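Acetyltransferase (Elizabethkingia anophelis, PDB 6AO7) binds acetyl-CoA and, as a GNAT family member, probably transfers its acetyl group to an acceptor, in this family most often an amine. Local coordinates at residues P23-L28 with L48-Y53; Y61-W66 with T71-I76; I109-G112 with Q118-L121. All blocks are in the same frame, centred on the assembly; numbering follows the deposited sequence.

Interaction 1: P23-L28 with L48-Y53; sequences PIPYDL and LYLAKY
Pro25 rests its ring against two leucine methyls that rise from one face of strand 47-53, Leu48 and Leu50 being two residues apart and so turned to the same side. The ring is the bump and the dip between the two CD2 methyls is the hollow. Pro25 CG lies 3.7 Å from Leu50 CD2, while Pro25 CD lies between the two methyls, 3.9 Å from Leu50 CD2 and 4.0 Å from Leu48 CD2. The leucines reach the ring by different routes. Leu48 holds CG anti to its backbone N (chi1 166°) and meets the proline tip to tip, whereas Leu50 has CG beside its N (chi1 -52°) and passes the ring at a slant. Ile24 adds a second bump, its CD1 meeting the same Leu48 CD2 from another side at 3.7 Å, although this side chain has two deposited conformers and the distance belongs to one of them. No hydrogen bond crosses the contact, which is a small apolar patch burying 145 Å².

The ring sits at a bend of the backbone. Pro25 is the centre of an inverse gamma turn, with a weak bond from Tyr26 N to Ile24 O, and it is also the N-cap of the helix that follows. Ile24 CG2 meanwhile lies over one face of the Tyr26 ring, offset toward the rim, which ties the turn to the first residue of that helix.

Tyr26 OH is hydrogen-bonded to Asp40 of helix 36-45, and Leu28 packs on Ile57 and Cys60 of strand 56-65. The start of helix 26-32 thus covers one face of the sheet over strands 47-53 and 56-65, while Tyr49 and Ala51, on the other face of strand 47-53, pack against helix 87-101.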
loop_
_atom_site.group_PDB
_atom_site.type_symbol
_atom_site.label_atom_id
_atom_site.label_comp_id
_atom_site.label_asym_id
_atom_site.label_seq_id
_atom_site.Cartn_x
_atom_site.Cartn_y
_atom_site.Cartn_z
ATOM N N PRO A 23 33.447 10.421 5.058
ATOM C CA PRO A 23 32.967 9.042 4.970
ATOM C C PRO A 23 31.525 8.981 4.485
ATOM O O PRO A 23 30.684 9.825 4.811
ATOM C CB PRO A 23 33.110 8.523 6.405
ATOM C CG PRO A 23 34.210 9.368 6.992
ATOM C CD PRO A 23 33.978 10.731 6.394
ATOM N N ILE A 24 31.250 7.974 3.673
ATOM C CA ILE A 24 29.898 7.705 3.194
ATOM C C ILE A 24 29.202 6.855 4.251
ATOM O O ILE A 24 29.738 5.807 4.633
ATOM C CB ILE A 24 29.936 7.006 1.828
ATOM C CG1 ILE A 24 30.612 7.905 0.789
ATOM C CG2 ILE A 24 28.542 6.571 1.376
ATOM C CD1 ILE A 24 29.754 9.048 0.313
ATOM N N PRO A 25 28.025 7.258 4.764
ATOM C CA PRO A 25 27.356 6.488 5.839
ATOM C C PRO A 25 26.658 5.243 5.299
ATOM O O PRO A 25 25.431 5.182 5.130
ATOM C CB PRO A 25 26.354 7.501 6.396
ATOM C CG PRO A 25 25.958 8.290 5.189
ATOM C CD PRO A 25 27.251 8.460 4.397
ATOM N N TYR A 26 27.463 4.224 4.992
ATOM C CA TYR A 26 26.901 2.999 4.435
ATOM C C TYR A 26 25.983 2.309 5.432
ATOM O O TYR A 26 24.978 1.704 5.038
ATOM C CB TYR A 26 28.019 2.063 3.988
ATOM C CG TYR A 26 28.677 2.511 2.707
ATOM C CD1 TYR A 26 29.978 3.022 2.713
ATOM C CD2 TYR A 26 27.999 2.438 1.492
ATOM C CE1 TYR A 26 30.583 3.437 1.537
ATOM C CE2 TYR A 26 28.591 2.843 0.317
ATOM C CZ TYR A 26 29.888 3.340 0.344
ATOM O OH TYR A 26 30.481 3.744 -0.830
ATOM N N ASP A 27 26.322 2.374 6.726
ATOM C CA ASP A 27 25.431 1.859 7.764
ATOM C C ASP A 27 24.008 2.361 7.555
ATOM O O ASP A 27 23.046 1.580 7.573
ATOM C CB ASP A 27 25.939 2.261 9.154
ATOM C CG ASP A 27 27.024 1.336 9.674
ATOM O OD1 ASP A 27 27.428 0.409 8.939
ATOM O OD2 ASP A 27 27.468 1.530 10.828
ATOM N N LEU A 28 23.855 3.663 7.315
ATOM C CA LEU A 28 22.518 4.208 7.100
ATOM C C LEU A 28 21.949 3.802 5.741
ATOM O O LEU A 28 20.814 3.313 5.659
ATOM C CB LEU A 28 22.543 5.728 7.243
ATOM C CG LEU A 28 22.739 6.252 8.662
ATOM C CD1 LEU A 28 22.707 7.781 8.669
ATOM C CD2 LEU A 28 21.678 5.667 9.593
ATOM N N LEU A 48 23.979 12.988 -2.509
ATOM C CA LEU A 48 23.773 12.464 -1.164
ATOM C C LEU A 48 23.698 13.618 -0.172
ATOM O O LEU A 48 24.519 14.546 -0.223
ATOM C CB LEU A 48 24.903 11.503 -0.777
ATOM C CG LEU A 48 25.049 11.106 0.693
ATOM C CD1 LEU A 48 23.879 10.220 1.097
ATOM C CD2 LEU A 48 26.396 10.429 0.970
ATOM N N TYR A 49 22.717 13.548 0.726
ATOM C CA TYR A 49 22.498 14.553 1.752
ATOM C C TYR A 49 22.538 13.879 3.118
ATOM O O TYR A 49 22.083 12.744 3.272
ATOM C CB TYR A 49 21.150 15.266 1.541
ATOM C CG TYR A 49 21.137 16.146 0.315
ATOM C CD1 TYR A 49 20.930 15.605 -0.950
ATOM C CD2 TYR A 49 21.357 17.513 0.416
ATOM C CE1 TYR A 49 20.929 16.402 -2.070
ATOM C CE2 TYR A 49 21.366 18.321 -0.709
ATOM C CZ TYR A 49 21.141 17.759 -1.946
ATOM O OH TYR A 49 21.130 18.568 -3.062
ATOM N N LEU A 50 23.100 14.567 4.099
ATOM C CA LEU A 50 23.332 14.008 5.425
ATOM C C LEU A 50 22.576 14.835 6.453
ATOM O O LEU A 50 22.682 16.066 6.457
ATOM C CB LEU A 50 24.829 13.994 5.773
ATOM C CG LEU A 50 25.801 13.362 4.770
ATOM C CD1 LEU A 50 27.228 13.471 5.264
ATOM C CD2 LEU A 50 25.419 11.907 4.485
ATOM N N ALA A 51 21.834 14.159 7.333
ATOM C CA ALA A 51 21.122 14.812 8.424
ATOM C C ALA A 51 21.911 14.614 9.712
ATOM O O ALA A 51 22.191 13.476 10.098
ATOM C CB ALA A 51 19.705 14.254 8.572
ATOM N N LYS A 52 22.268 15.718 10.364
ATOM C CA LYS A 52 23.105 15.702 11.558
ATOM C C LYS A 52 22.323 16.195 12.772
ATOM O O LYS A 52 21.511 17.120 12.670
ATOM C CB LYS A 52 24.362 16.562 11.360
ATOM N N TYR A 53 22.573 15.568 13.922
ATOM C CA TYR A 53 21.967 15.976 15.187
ATOM C C TYR A 53 23.003 15.830 16.285
ATOM O O TYR A 53 23.497 14.722 16.518
ATOM C CB TYR A 53 20.734 15.133 15.519
ATOM C CG TYR A 53 20.160 15.427 16.885
ATOM C CD1 TYR A 53 19.321 16.514 17.084
ATOM C CD2 TYR A 53 20.462 14.623 17.980
ATOM C CE1 TYR A 53 18.793 16.792 18.333
ATOM C CE2 TYR A 53 19.941 14.893 19.233
ATOM C CZ TYR A 53 19.107 15.979 19.404
ATOM O OH TYR A 53 18.582 16.251 20.648
#

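Interaction 2: Y61-W66 with T71-I76; sequences YVLYPW and TEIKNI. With ACO (acetyl coenzyme *a), chain B.
Trp66 NE1 donates a nearly straight hydrogen bond (166°) to Glu72 OE1, 2.7 Å away. The oxygen lies in the indole plane at the ring edge, the nitrogen approaches from above the carboxylate plane, and the two flat groups stand almost perpendicular. Glu72 gets there with an extended chain, CG anti to the backbone N (chi1 173°). Beside it Tyr64 points the same way, and Lys74 folds over the tyrosine: Lys74 CG touches Tyr64 CB at 3.4 Å, and a bend at chi2 lays Lys74 CE over one ring face, 4.1 Å from the Tyr64 ring centroid, as a CH-pi contact.

These side chains are set by the antiparallel backbone. Tyr64 and Glu72 form a hydrogen-bonded pair, Tyr64 N to Glu72 O at 2.8 Å and Glu72 N to Tyr64 O at 3.0 Å. Farther along, Leu63 faces Ile73 and Tyr61 faces Ile76, so that between these pairs Val62 alone stands across from both Lys74 and Asn75; two residues opposite one make a beta bulge. Val62 O accepts from Lys74 N, and Val62 N donates to Asn75 O. The Asn75 amide nitrogen is held farther out by Leu29 O and the Tyr42 hydroxyl, on the face covered by helix 36-45. Tyr61, Leu63 and Ile73 pack on helix 87-101 on the other face.

Just past the bulge the strand turns its polar backbone to the cofactor. Ile76 N donates to the thioester oxygen O of acetyl-CoA at 3.1 Å, which may help to polarise that carbonyl, and the pantetheine N4P of the ligand donates to Ile76 O at 2.8 Å. A hairpin whose bulged second strand grips acetyl-CoA through its main chain is a hallmark of the GNAT fold.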
loop_
_atom_site.group_PDB
_atom_site.type_symbol
_atom_site.label_atom_id
_atom_site.label_comp_id
_atom_site.label_asym_id
_atom_site.label_seq_id
_atom_site.Cartn_x
_atom_site.Cartn_y
_atom_site.Cartn_z
ATOM N N TYR A 61 19.570 10.959 2.639
ATOM C CA TYR A 61 18.806 10.592 1.452
ATOM C C TYR A 61 19.655 10.836 0.202
ATOM O O TYR A 61 20.629 11.597 0.218
ATOM C CB TYR A 61 17.468 11.343 1.361
ATOM C CG TYR A 61 17.530 12.851 1.220
ATOM C CD1 TYR A 61 17.752 13.454 -0.026
ATOM C CD2 TYR A 61 17.299 13.682 2.320
ATOM C CE1 TYR A 61 17.759 14.831 -0.161
ATOM C CE2 TYR A 61 17.304 15.072 2.192
ATOM C CZ TYR A 61 17.536 15.637 0.946
ATOM O OH TYR A 61 17.534 17.007 0.793
ATOM N N VAL A 62 19.274 10.153 -0.876
ATOM C CA VAL A 62 19.923 10.269 -2.177
ATOM C C VAL A 62 18.874 10.662 -3.213
ATOM O O VAL A 62 17.848 9.971 -3.363
ATOM C CB VAL A 62 20.604 8.958 -2.593
ATOM C CG1 VAL A 62 21.198 9.106 -4.003
ATOM C CG2 VAL A 62 21.647 8.559 -1.566
ATOM N N LEU A 63 19.133 11.761 -3.925
ATOM C CA LEU A 63 18.324 12.188 -5.060
ATOM C C LEU A 63 18.984 11.730 -6.350
ATOM O O LEU A 63 20.188 11.921 -6.533
ATOM C CB LEU A 63 18.167 13.705 -5.084
ATOM C CG LEU A 63 17.071 14.296 -4.210
ATOM C CD1 LEU A 63 17.182 15.789 -4.219
ATOM C CD2 LEU A 63 15.691 13.854 -4.742
ATOM N N TYR A 64 18.181 11.172 -7.257
ATOM C CA TYR A 64 18.681 10.504 -8.458
ATOM C C TYR A 64 17.845 10.928 -9.659
ATOM O O TYR A 64 16.751 10.383 -9.879
ATOM C CB TYR A 64 18.627 8.988 -8.278
ATOM C CG TYR A 64 18.952 8.171 -9.512
ATOM C CD1 TYR A 64 17.949 7.589 -10.273
ATOM C CD2 TYR A 64 20.273 7.957 -9.890
ATOM C CE1 TYR A 64 18.253 6.823 -11.394
ATOM C CE2 TYR A 64 20.589 7.196 -11.005
ATOM C CZ TYR A 64 19.577 6.631 -11.752
ATOM O OH TYR A 64 19.894 5.877 -12.859
ATOM N N PRO A 65 18.322 11.890 -10.456
ATOM C CA PRO A 65 17.533 12.350 -11.612
ATOM C C PRO A 65 17.316 11.255 -12.649
ATOM O O PRO A 65 18.230 10.504 -12.988
ATOM C CB PRO A 65 18.378 13.493 -12.183
ATOM C CG PRO A 65 19.212 13.998 -11.000
ATOM C CD PRO A 65 19.480 12.762 -10.174
ATOM N N TRP A 66 16.081 11.163 -13.146
ATOM C CA TRP A 66 15.784 10.387 -14.348
ATOM C C TRP A 66 16.044 11.179 -15.615
ATOM O O TRP A 66 16.522 10.634 -16.621
ATOM C CB TRP A 66 14.318 9.972 -14.378
ATOM C CG TRP A 66 13.935 9.020 -13.346
ATOM C CD1 TRP A 66 14.712 8.533 -12.340
ATOM C CD2 TRP A 66 12.669 8.390 -13.223
ATOM N NE1 TRP A 66 13.993 7.644 -11.578
ATOM C CE2 TRP A 66 12.733 7.538 -12.104
ATOM C CE3 TRP A 66 11.474 8.473 -13.944
ATOM C CZ2 TRP A 66 11.646 6.773 -11.689
ATOM C CZ3 TRP A 66 10.397 7.711 -13.531
ATOM C CH2 TRP A 66 10.496 6.869 -12.421
ATOM N N THR A 71 12.907 13.498 -10.682
ATOM C CA THR A 71 14.010 12.996 -9.877
ATOM C C THR A 71 13.442 12.056 -8.831
ATOM O O THR A 71 12.279 12.169 -8.444
ATOM C CB THR A 71 14.841 14.135 -9.248
ATOM O OG1 THR A 71 15.966 13.578 -8.569
ATOM C CG2 THR A 71 14.023 14.968 -8.288
ATOM N N GLU A 72 14.268 11.107 -8.400
ATOM C CA GLU A 72 13.828 9.987 -7.587
ATOM C C GLU A 72 14.591 9.980 -6.267
ATOM O O GLU A 72 15.792 10.251 -6.226
ATOM C CB GLU A 72 14.034 8.649 -8.330
ATOM C CG GLU A 72 13.763 7.391 -7.487
ATOM C CD GLU A 72 13.984 6.089 -8.252
ATOM O OE1 GLU A 72 14.554 6.131 -9.357
ATOM O OE2 GLU A 72 13.591 5.012 -7.745
ATOM N N ILE A 73 13.866 9.721 -5.187
ATOM C CA ILE A 73 14.491 9.417 -3.904
ATOM C C ILE A 73 14.902 7.952 -3.980
ATOM O O ILE A 73 14.073 7.062 -3.772
ATOM C CB ILE A 73 13.540 9.670 -2.735
ATOM C CG1 ILE A 73 12.975 11.092 -2.813
ATOM C CG2 ILE A 73 14.253 9.362 -1.388
ATOM C CD1 ILE A 73 11.922 11.367 -1.749
ATOM N N LYS A 74 16.168 7.695 -4.317
ATOM C CA LYS A 74 16.645 6.321 -4.411
ATOM C C LYS A 74 16.909 5.711 -3.044
ATOM O O LYS A 74 16.978 4.482 -2.927
ATOM C CB LYS A 74 17.927 6.244 -5.244
ATOM C CG LYS A 74 17.741 6.046 -6.773
ATOM C CD LYS A 74 17.266 4.639 -7.141
ATOM C CE LYS A 74 17.649 4.278 -8.585
ATOM N NZ LYS A 74 17.067 2.970 -9.022
ATOM N N ASN A 75 17.083 6.539 -2.020
ATOM C CA ASN A 75 17.465 6.039 -0.706
ATOM C C ASN A 75 17.081 7.082 0.327
ATOM O O ASN A 75 17.338 8.265 0.133
ATOM C CB ASN A 75 18.974 5.747 -0.643
ATOM C CG ASN A 75 19.360 4.939 0.581
ATOM O OD1 ASN A 75 19.205 5.401 1.711
ATOM N ND2 ASN A 75 19.912 3.746 0.358
ATOM N N ILE A 76 16.403 6.656 1.387
ATOM C CA ILE A 76 16.130 7.541 2.511
ATOM C C ILE A 76 16.160 6.692 3.775
ATOM O O ILE A 76 15.518 5.634 3.840
ATOM C CB ILE A 76 14.792 8.302 2.367
ATOM C CG1 ILE A 76 14.621 9.286 3.529
ATOM C CG2 ILE A 76 13.592 7.347 2.288
ATOM C CD1 ILE A 76 13.308 10.065 3.471
HETATM N N1A ACO B . 1.383 1.756 9.676
HETATM C C2A ACO B . 1.660 2.918 9.083
HETATM N N3A ACO B . 2.296 3.982 9.579
HETATM C C4A ACO B . 2.646 3.782 10.853
HETATM C C5A ACO B . 2.407 2.644 11.611
HETATM C C6A ACO B . 1.746 1.579 10.965
HETATM N N6A ACO B . 1.445 0.418 11.554
HETATM N N7A ACO B . 2.856 2.817 12.911
HETATM C C8A ACO B . 3.353 4.032 12.908
HETATM N N9A ACO B . 3.265 4.670 11.698
HETATM C C1B ACO B . 3.671 6.035 11.365
HETATM C C2B ACO B . 4.088 6.922 12.527
HETATM O O2B ACO B . 2.980 7.381 13.288
HETATM C C3B ACO B . 4.717 8.068 11.737
HETATM O O3B ACO B . 3.712 8.917 11.147
HETATM P P3B ACO B . 3.109 10.262 11.789
HETATM O O7A ACO B . 2.295 9.808 13.018
HETATM O O8A ACO B . 4.321 11.174 12.090
HETATM O O9A ACO B . 2.229 10.893 10.747
HETATM C C4B ACO B . 5.335 7.367 10.517
HETATM O O4B ACO B . 4.804 6.019 10.522
HETATM C C5B ACO B . 6.845 7.386 10.499
HETATM O O5B ACO B . 7.184 8.788 10.587
HETATM P P1A ACO B . 8.711 9.315 10.982
HETATM O O1A ACO B . 9.024 9.245 12.427
HETATM O O2A ACO B . 8.790 10.735 10.442
HETATM O O3A ACO B . 9.600 8.289 10.149
HETATM P P2A ACO B . 11.110 7.801 10.328
HETATM O O4A ACO B . 11.777 8.869 11.103
HETATM O O5A ACO B . 11.096 6.471 11.058
HETATM O O6A ACO B . 11.697 7.560 8.870
HETATM C CBP ACO B . 12.098 5.688 7.387
HETATM C CCP ACO B . 11.063 6.637 7.978
HETATM C CDP ACO B . 13.097 6.512 6.557
HETATM C CEP ACO B . 11.375 4.687 6.471
HETATM C CAP ACO B . 12.867 4.970 8.528
HETATM O OAP ACO B . 11.962 4.288 9.380
HETATM C C9P ACO B . 13.996 4.055 8.079
HETATM O O9P ACO B . 15.103 4.521 7.833
HETATM N N8P ACO B . 13.699 2.771 7.912
HETATM C C7P ACO B . 14.662 1.813 7.389
HETATM C C6P ACO B . 15.144 2.180 5.989
HETATM C C5P ACO B . 14.009 2.249 4.993
HETATM O O5P ACO B . 13.110 1.413 4.992
HETATM N N4P ACO B . 14.049 3.257 4.125
HETATM C C3P ACO B . 13.068 3.444 3.061
HETATM C C2P ACO B . 13.198 2.402 1.970
HETATM S S1P ACO B . 12.525 2.857 0.328
HETATM C C ACO B . 13.842 3.893 -0.259
HETATM O O ACO B . 14.802 4.163 0.408
HETATM C CH3 ACO B . 13.601 4.427 -1.639
#

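Interaction 3: I109-G112 with Q118-L121; sequences IGTG and QLYL. With ACO (acetyl coenzyme *a), chain B.
Gln118 OE1 takes hydrogen bonds from two hydroxyls, those of Thr111 and Tyr122, the former with Thr111 OG1 2.8 Å from Gln118 OE1. Strand 106-112 and helix 116-124 meet here beside the bound cofactor, in the strand-to-helix unit that forms one wall of the acetyl-CoA site in the GNAT fold. The threonine hydroxyl does not come in the amide plane: it stands 63° out of it, above the carbonyl. With OG1 anti to the backbone N (chi1 -168°), Thr111 directs its hydroxyl at the glutamine and leaves CG2 to meet Leu119 CD2 at 3.7 Å. A weak hydrogen bond to Ser115 is a further tie on the same hydroxyl.

Fixing OE1 also settles which way the amide faces. Its other end is turned to the pantetheine arm, Gln118 NE2 lying 3.0 Å from the ligand oxygen O5P. The strand lines the acetyl end of the cofactor: Gly110 O is 3.4 Å from the acetyl carbon CH3, and Ile109 CG1 is 3.9 Å from that same CH3. Thr111 OG1 is likewise 3.9 Å from the thioester sulfur S1P.

The helix has a second role at the subunit boundary, where Leu119 packs on Leu119 of the second subunit and Tyr120 on its Ile150. Leu121 turns inward to the ligand, its CD1 near the 5'-oxygen O5B, which links ribose and diphosphate. At the nucleotide end, Tyr120 meets the 3'-phosphate of acetyl-CoA at its ring edge, Tyr120 OH donating to the phosphate oxygen O9A at 2.6 Å.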
loop_
_atom_site.group_PDB
_atom_site.type_symbol
_atom_site.label_atom_id
_atom_site.label_comp_id
_atom_site.label_asym_id
_atom_site.label_seq_id
_atom_site.Cartn_x
_atom_site.Cartn_y
_atom_site.Cartn_z
ATOM N N ILE A 109 9.299 8.142 -5.486
ATOM C CA ILE A 109 9.918 7.223 -4.540
ATOM C C ILE A 109 9.291 5.847 -4.718
ATOM O O ILE A 109 8.082 5.726 -4.943
ATOM C CB ILE A 109 9.785 7.736 -3.096
ATOM C CG1 ILE A 109 10.667 6.902 -2.159
ATOM C CG2 ILE A 109 8.288 7.757 -2.657
ATOM C CD1 ILE A 109 10.853 7.521 -0.775
ATOM N N GLY A 110 10.120 4.811 -4.640
ATOM C CA GLY A 110 9.636 3.449 -4.775
ATOM C C GLY A 110 9.919 2.617 -3.542
ATOM O O GLY A 110 11.046 2.618 -3.048
ATOM N N THR A 111 8.922 1.912 -3.019
ATOM C CA THR A 111 9.136 1.080 -1.845
ATOM C C THR A 111 8.535 -0.305 -2.098
ATOM O O THR A 111 7.940 -0.562 -3.145
ATOM C CB THR A 111 8.556 1.738 -0.588
ATOM O OG1 THR A 111 9.040 1.036 0.567
ATOM C CG2 THR A 111 7.006 1.695 -0.622
ATOM N N GLY A 112 8.715 -1.216 -1.141
ATOM C CA GLY A 112 8.279 -2.584 -1.342
ATOM C C GLY A 112 6.789 -2.767 -1.124
ATOM O O GLY A 112 6.134 -2.022 -0.384
ATOM N N GLN A 118 5.401 2.404 5.367
ATOM C CA GLN A 118 5.986 3.445 4.534
ATOM C C GLN A 118 4.980 3.997 3.529
ATOM O O GLN A 118 5.030 5.181 3.184
ATOM C CB GLN A 118 7.210 2.909 3.785
ATOM C CG GLN A 118 8.443 2.588 4.650
ATOM C CD GLN A 118 9.596 2.097 3.780
ATOM O OE1 GLN A 118 9.824 2.624 2.696
ATOM N NE2 GLN A 118 10.285 1.044 4.223
ATOM N N LEU A 119 4.102 3.141 2.989
ATOM C CA LEU A 119 3.083 3.651 2.076
ATOM C C LEU A 119 2.226 4.730 2.740
ATOM O O LEU A 119 1.825 5.697 2.082
ATOM C CB LEU A 119 2.209 2.511 1.567
ATOM C CG LEU A 119 2.888 1.500 0.639
ATOM C CD1 LEU A 119 1.925 0.387 0.339
ATOM C CD2 LEU A 119 3.344 2.202 -0.620
ATOM N N TYR A 120 1.954 4.597 4.043
ATOM C CA TYR A 120 1.292 5.683 4.766
ATOM C C TYR A 120 2.146 6.944 4.757
ATOM O O TYR A 120 1.675 8.023 4.375
ATOM C CB TYR A 120 0.996 5.281 6.212
ATOM C CG TYR A 120 0.779 6.507 7.091
ATOM C CD1 TYR A 120 -0.454 7.150 7.131
ATOM C CD2 TYR A 120 1.815 7.025 7.858
ATOM C CE1 TYR A 120 -0.644 8.283 7.924
ATOM C CE2 TYR A 120 1.640 8.159 8.646
ATOM C CZ TYR A 120 0.413 8.783 8.664
ATOM O OH TYR A 120 0.258 9.898 9.458
ATOM N N LEU A 121 3.407 6.829 5.199
ATOM C CA LEU A 121 4.228 8.012 5.450
ATOM C C LEU A 121 4.401 8.850 4.189
ATOM O O LEU A 121 4.266 10.079 4.229
ATOM C CB LEU A 121 5.589 7.601 6.007
ATOM C CG LEU A 121 6.605 8.736 6.241
ATOM C CD1 LEU A 121 6.088 9.709 7.289
ATOM C CD2 LEU A 121 7.947 8.169 6.703
HETATM N N1A ACO B . 1.383 1.756 9.676
HETATM C C2A ACO B . 1.660 2.918 9.083
HETATM N N3A ACO B . 2.296 3.982 9.579
HETATM C C4A ACO B . 2.646 3.782 10.853
HETATM C C5A ACO B . 2.407 2.644 11.611
HETATM C C6A ACO B . 1.746 1.579 10.965
HETATM N N6A ACO B . 1.445 0.418 11.554
HETATM N N7A ACO B . 2.856 2.817 12.911
HETATM C C8A ACO B . 3.353 4.032 12.908
HETATM N N9A ACO B . 3.265 4.670 11.698
HETATM C C1B ACO B . 3.671 6.035 11.365
HETATM C C2B ACO B . 4.088 6.922 12.527
HETATM O O2B ACO B . 2.980 7.381 13.288
HETATM C C3B ACO B . 4.717 8.068 11.737
HETATM O O3B ACO B . 3.712 8.917 11.147
HETATM P P3B ACO B . 3.109 10.262 11.789
HETATM O O7A ACO B . 2.295 9.808 13.018
HETATM O O8A ACO B . 4.321 11.174 12.090
HETATM O O9A ACO B . 2.229 10.893 10.747
HETATM C C4B ACO B . 5.335 7.367 10.517
HETATM O O4B ACO B . 4.804 6.019 10.522
HETATM C C5B ACO B . 6.845 7.386 10.499
HETATM O O5B ACO B . 7.184 8.788 10.587
HETATM P P1A ACO B . 8.711 9.315 10.982
HETATM O O1A ACO B . 9.024 9.245 12.427
HETATM O O2A ACO B . 8.790 10.735 10.442
HETATM O O3A ACO B . 9.600 8.289 10.149
HETATM P P2A ACO B . 11.110 7.801 10.328
HETATM O O4A ACO B . 11.777 8.869 11.103
HETATM O O5A ACO B . 11.096 6.471 11.058
HETATM O O6A ACO B . 11.697 7.560 8.870
HETATM C CBP ACO B . 12.098 5.688 7.387
HETATM C CCP ACO B . 11.063 6.637 7.978
HETATM C CDP ACO B . 13.097 6.512 6.557
HETATM C CEP ACO B . 11.375 4.687 6.471
HETATM C CAP ACO B . 12.867 4.970 8.528
HETATM O OAP ACO B . 11.962 4.288 9.380
HETATM C C9P ACO B . 13.996 4.055 8.079
HETATM O O9P ACO B . 15.103 4.521 7.833
HETATM N N8P ACO B . 13.699 2.771 7.912
HETATM C C7P ACO B . 14.662 1.813 7.389
HETATM C C6P ACO B . 15.144 2.180 5.989
HETATM C C5P ACO B . 14.009 2.249 4.993
HETATM O O5P ACO B . 13.110 1.413 4.992
HETATM N N4P ACO B . 14.049 3.257 4.125
HETATM C C3P ACO B . 13.068 3.444 3.061
HETATM C C2P ACO B . 13.198 2.402 1.970
HETATM S S1P ACO B . 12.525 2.857 0.328
HETATM C C ACO B . 13.842 3.893 -0.259
HETATM O O ACO B . 14.802 4.163 0.408
HETATM C CH3 ACO B . 13.601 4.427 -1.639
#

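The three contacts follow one another along the chain and all reach the same sheet. Interactions 1 and 2, centred about 14 Å apart, join through neighbouring strands: Tyr49 N probably donates a hydrogen bond to Tyr61 O at 2.9 Å, and Leu48 CD1 packs on Val62 CG2 at 3.9 Å. Interactions 2 and 3 meet where the parallel strands 70-78 and 106-112 adjoin, with Ile76 CG2 4.1 Å from Ile109 CD1, and both touch acetyl-CoA at the acetyl group and pantetheine arm, interaction 3 also reaching the 3'-phosphate. Interaction 1 lies away from the cofactor and from interaction 3: its nearest atoms are about 11 Å from interaction 3, and the Leu48 side chain is about 11 Å from the cofactor.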